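Porin B (Pseudomonas putida, PDB 4GEY) forms an outer-membrane beta-barrel channel that probably lets sugars such as glucose pass across the outer membrane. Local coordinates at residues V318-K321 against A322-V325; Y267-V270 against N271-Q275. The protein carries 2 engineered substitutions. All blocks are in the same frame, centred on the assembly; numbering follows the deposited sequence.

Interaction 1: residues V318-K321 against A322-V325; sequences VHDK and ATNV
Asp-320 and Thr-323 build an Asx motif in the turn between strands 309-319 and 326-337. Asp-320 OD1 accepts two bonds from one residue. Thr-323 OG1 donates to Asp-320 OD1 at 2.6 Å and uses the syn lone pair, on the side of OD2. Thr-323 N meets Asp-320 OD1 at 2.9 Å, nearly head-on to the C-O bond. The Asp-320 carboxylate can reach both because CG lies between its own backbone N and carbonyl carbon (chi1 70°). The backbone completes the motif: Asn-324 N donates to Asp-320 O at 3.2 Å. The two strands are antiparallel neighbours in the porin barrel wall, and this turn links them. Asp-320 OD2 faces other partners. It accepts from His-289 N on strand 282-298. A water donates to Asp-320 OD2 at 3.0 Å and, weakly, to Asn-324 OD1. With an alanine here the carboxylate is gone, and Thr-323 N and OG1 and His-289 N would probably lose this acceptor, leaving the turn to the backbone bond from Asn-324 N. Asn-324 ND2 approaches His-319 obliquely, 3.3 Å from His-319 CB, and the amide and imidazole planes are only 22° apart. ND2 also donates to the backbone oxygens of Val-326 and Trp-178, which fix the rotation of the amide. His-319 ND1 is hydrogen-bonded to Tyr-257 OH.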
loop_
_atom_site.group_PDB
_atom_site.type_symbol
_atom_site.label_atom_id
_atom_site.label_comp_id
_atom_site.label_asym_id
_atom_site.label_seq_id
_atom_site.Cartn_x
_atom_site.Cartn_y
_atom_site.Cartn_z
ATOM N N VAL A 318 -4.680 12.676 -5.592
ATOM C CA VAL A 318 -5.459 13.341 -6.641
ATOM C C VAL A 318 -5.089 12.740 -7.998
ATOM O O VAL A 318 -3.898 12.591 -8.312
ATOM C CB VAL A 318 -5.231 14.881 -6.636
ATOM C CG1 VAL A 318 -5.364 15.461 -8.028
ATOM C CG2 VAL A 318 -6.206 15.572 -5.694
ATOM N N HIS A 319 -6.105 12.395 -8.792
ATOM C CA HIS A 319 -5.900 11.653 -10.044
ATOM C C HIS A 319 -6.652 12.224 -11.228
ATOM O O HIS A 319 -7.672 12.893 -11.056
ATOM C CB HIS A 319 -6.300 10.199 -9.852
ATOM C CG HIS A 319 -5.719 9.599 -8.622
ATOM N ND1 HIS A 319 -4.420 9.143 -8.569
ATOM C CD2 HIS A 319 -6.228 9.435 -7.381
ATOM C CE1 HIS A 319 -4.164 8.694 -7.355
ATOM N NE2 HIS A 319 -5.249 8.848 -6.622
ATOM N N ASP A 320 -6.155 11.949 -12.432
ATOM C CA ASP A 320 -6.739 12.542 -13.620
ATOM C C ASP A 320 -8.196 12.118 -13.806
ATOM O O ASP A 320 -8.508 10.923 -13.819
ATOM C CB ASP A 320 -5.872 12.298 -14.874
ATOM C CG ASP A 320 -5.875 10.845 -15.341
ATOM O OD1 ASP A 320 -6.760 10.490 -16.160
ATOM O OD2 ASP A 320 -4.970 10.075 -14.924
ATOM N N LYS A 321 -9.082 13.116 -13.919
ATOM C CA LYS A 321 -10.516 12.896 -14.125
ATOM C C LYS A 321 -10.812 12.118 -15.403
ATOM O O LYS A 321 -11.846 11.474 -15.510
ATOM C CB LYS A 321 -11.280 14.222 -14.176
ATOM C CG LYS A 321 -11.309 15.038 -12.876
ATOM C CD LYS A 321 -12.266 14.462 -11.813
ATOM C CE LYS A 321 -13.183 15.535 -11.184
ATOM N NZ LYS A 321 -12.494 16.661 -10.486
ATOM N N ALA A 322 -9.915 12.182 -16.376
ATOM C CA ALA A 322 -10.155 11.511 -17.648
ATOM C C ALA A 322 -10.290 9.996 -17.504
ATOM O O ALA A 322 -11.254 9.410 -18.015
ATOM C CB ALA A 322 -9.081 11.869 -18.679
ATOM N N THR A 323 -9.347 9.375 -16.796
ATOM C CA THR A 323 -9.184 7.920 -16.849
ATOM C C THR A 323 -9.280 7.150 -15.521
ATOM O O THR A 323 -9.493 5.945 -15.522
ATOM C CB THR A 323 -7.841 7.555 -17.507
ATOM O OG1 THR A 323 -6.759 7.950 -16.650
ATOM C CG2 THR A 323 -7.702 8.236 -18.856
ATOM N N ASN A 324 -9.121 7.845 -14.404
ATOM C CA ASN A 324 -9.017 7.207 -13.104
ATOM C C ASN A 324 -10.356 7.075 -12.372
ATOM O O ASN A 324 -11.089 8.054 -12.242
ATOM C CB ASN A 324 -8.049 8.008 -12.245
ATOM C CG ASN A 324 -7.192 7.126 -11.371
ATOM O OD1 ASN A 324 -6.290 6.443 -11.863
ATOM N ND2 ASN A 324 -7.466 7.132 -10.065
ATOM N N VAL A 325 -10.668 5.873 -11.887
ATOM C CA VAL A 325 -11.952 5.621 -11.222
ATOM C C VAL A 325 -12.054 6.392 -9.911
ATOM O O VAL A 325 -13.043 7.101 -9.671
ATOM C CB VAL A 325 -12.180 4.123 -10.923
ATOM C CG1 VAL A 325 -13.467 3.943 -10.162
ATOM C CG2 VAL A 325 -12.212 3.306 -12.199
HETATM O O HOH W 1 -4.263 8.466 -12.547
#

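Interaction 2: residues Y267-V270 against N271-Q275; sequences YDDV and NGNPQ
Asp-269 and Asn-273 close a tight hairpin of the type I turn plus G1 bulge kind. The turn runs from Asp-269 to Gly-272. Gly-272 N donates to Asp-269 O at 2.8 Å, from above the carbonyl plane. Asp-269 N donates to Asn-273 O, also at 2.8 Å, and this bond is nearly straight at 172°. Gly-272 sits at the bulge position with a positive phi of 97°. A side chain there would press on the carbonyl oxygen of Asn-271. Two residues further along each arm, Gln-275 N donates to Tyr-267 O at 2.9 Å, with Asp-268 and Pro-274 bridged between the two bonds.

The packed part lies toward the open end of the hairpin. The Tyr-267 ring and Pro-274 lie side by side and point the same way, with Tyr-267 CE1 3.6 Å from Pro-274 CB. CG of Tyr-267 stands anti to its backbone N (chi1 -170°), which carries the ring alongside the proline. Leu-367 of helix 359-372 touches both residues. Gln-275 CB rests 3.6 Å from Asp-269 CB. Beyond it the Gln-275 amide leads away, to Arg-364 NH2 through OE1 and to Glu-280 O through NE2.

The side chains at the tip are the loose, solvent-facing part. Val-270, Asn-271, Gly-272 and Asn-273 are all exposed. Val-270 CG1 merely brushes Asn-271 OD1, at 3.6 Å.

Asp-269 joins the two parts. Asp-269 OD1 draws weak bonds from Asn-271 N at 3.2 Å and Asn-273 N at 2.7 Å, while OD2 bonds to Thr-278 OG1. The buried carboxylate thus weakly meets backbone N-H groups of the turn and of the residue after it on one oxygen, and a threonine hydroxyl on the other, which probably helps to hold the exposed turn in shape.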
loop_
_atom_site.group_PDB
_atom_site.type_symbol
_atom_site.label_atom_id
_atom_site.label_comp_id
_atom_site.label_asym_id
_atom_site.label_seq_id
_atom_site.Cartn_x
_atom_site.Cartn_y
_atom_site.Cartn_z
ATOM N N TYR A 267 -15.792 7.668 -19.683
ATOM C CA TYR A 267 -17.115 8.087 -20.164
ATOM C C TYR A 267 -17.223 8.253 -21.692
ATOM O O TYR A 267 -18.154 7.751 -22.315
ATOM C CB TYR A 267 -17.512 9.397 -19.475
ATOM C CG TYR A 267 -18.950 9.810 -19.690
ATOM C CD1 TYR A 267 -19.325 10.592 -20.788
ATOM C CD2 TYR A 267 -19.941 9.421 -18.789
ATOM C CE1 TYR A 267 -20.654 10.964 -20.975
ATOM C CE2 TYR A 267 -21.260 9.789 -18.973
ATOM C CZ TYR A 267 -21.610 10.555 -20.061
ATOM O OH TYR A 267 -22.926 10.903 -20.218
ATOM N N ASP A 268 -16.281 8.975 -22.290
ATOM C CA ASP A 268 -16.320 9.248 -23.723
ATOM C C ASP A 268 -15.962 8.019 -24.554
ATOM O O ASP A 268 -15.003 7.304 -24.250
ATOM C CB ASP A 268 -15.349 10.379 -24.087
ATOM C CG ASP A 268 -15.822 11.749 -23.623
ATOM O OD1 ASP A 268 -17.017 11.907 -23.300
ATOM O OD2 ASP A 268 -14.987 12.682 -23.598
ATOM N N ASP A 269 -16.727 7.775 -25.613
ATOM C CA ASP A 269 -16.318 6.781 -26.599
ATOM C C ASP A 269 -15.348 7.430 -27.582
ATOM O O ASP A 269 -15.125 8.640 -27.527
ATOM C CB ASP A 269 -17.522 6.140 -27.307
ATOM C CG ASP A 269 -18.279 7.102 -28.224
ATOM O OD1 ASP A 269 -17.943 8.302 -28.308
ATOM O OD2 ASP A 269 -19.235 6.640 -28.876
ATOM N N VAL A 270 -14.778 6.632 -28.475
ATOM C CA VAL A 270 -13.800 7.118 -29.448
ATOM C C VAL A 270 -14.227 8.406 -30.218
ATOM O O VAL A 270 -13.374 9.177 -30.676
ATOM C CB VAL A 270 -13.397 5.980 -30.420
ATOM C CG1 VAL A 270 -14.585 5.575 -31.260
ATOM C CG2 VAL A 270 -12.237 6.400 -31.301
ATOM N N ASN A 271 -15.533 8.659 -30.314
ATOM C CA ASN A 271 -16.044 9.834 -31.033
ATOM C C ASN A 271 -16.436 11.014 -30.142
ATOM O O ASN A 271 -16.772 12.091 -30.644
ATOM C CB ASN A 271 -17.260 9.462 -31.883
ATOM C CG ASN A 271 -17.050 8.196 -32.665
ATOM O OD1 ASN A 271 -16.072 8.065 -33.394
ATOM N ND2 ASN A 271 -17.960 7.239 -32.501
ATOM N N GLY A 272 -16.437 10.802 -28.830
ATOM C CA GLY A 272 -16.793 11.860 -27.906
ATOM C C GLY A 272 -18.235 11.791 -27.456
ATOM O O GLY A 272 -18.705 12.670 -26.740
ATOM N N ASN A 273 -18.933 10.745 -27.892
ATOM C CA ASN A 273 -20.292 10.461 -27.445
ATOM C C ASN A 273 -20.242 9.632 -26.171
ATOM O O ASN A 273 -19.241 8.960 -25.913
ATOM C CB ASN A 273 -21.045 9.666 -28.504
ATOM C CG ASN A 273 -21.026 10.334 -29.855
ATOM O OD1 ASN A 273 -21.048 11.558 -29.954
ATOM N ND2 ASN A 273 -20.983 9.530 -30.909
ATOM N N PRO A 274 -21.317 9.668 -25.365
ATOM C CA PRO A 274 -21.273 8.863 -24.139
ATOM C C PRO A 274 -21.249 7.383 -24.496
ATOM O O PRO A 274 -22.190 6.908 -25.120
ATOM C CB PRO A 274 -22.585 9.234 -23.433
ATOM C CG PRO A 274 -22.988 10.559 -24.029
ATOM C CD PRO A 274 -22.549 10.474 -25.456
ATOM N N GLN A 275 -20.197 6.666 -24.113
ATOM C CA GLN A 275 -20.044 5.279 -24.555
ATOM C C GLN A 275 -21.159 4.332 -24.062
ATOM O O GLN A 275 -21.407 3.285 -24.667
ATOM C CB GLN A 275 -18.644 4.736 -24.222
ATOM C CG GLN A 275 -18.560 3.920 -22.967
ATOM C CD GLN A 275 -19.105 2.503 -23.103
ATOM O OE1 GLN A 275 -19.933 2.079 -22.298
ATOM N NE2 GLN A 275 -18.666 1.779 -24.127
#

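How the interactions relate
Interaction 2 comes first along the chain and closes before interaction 1 opens. Strand 282-298 and most of helix 275-278 and strand 309-319 separate them. Their centres are about 16 Å apart. Their nearest atoms are about 5 Å apart and do not touch. Strand 282-298 is a common neighbour: Lys-283 bonds to the backbone of Asp-268, and His-289 N bonds to the Asp-320 carboxylate. Interaction 1 is the inner one, with the His-319 side chain about 13 Å from bound glucose. Interaction 2 shapes an outlying hairpin beyond it. Both probably shape loops at the same end of the barrel wall, linked by the backbone bond between Val-266 and Ala-322.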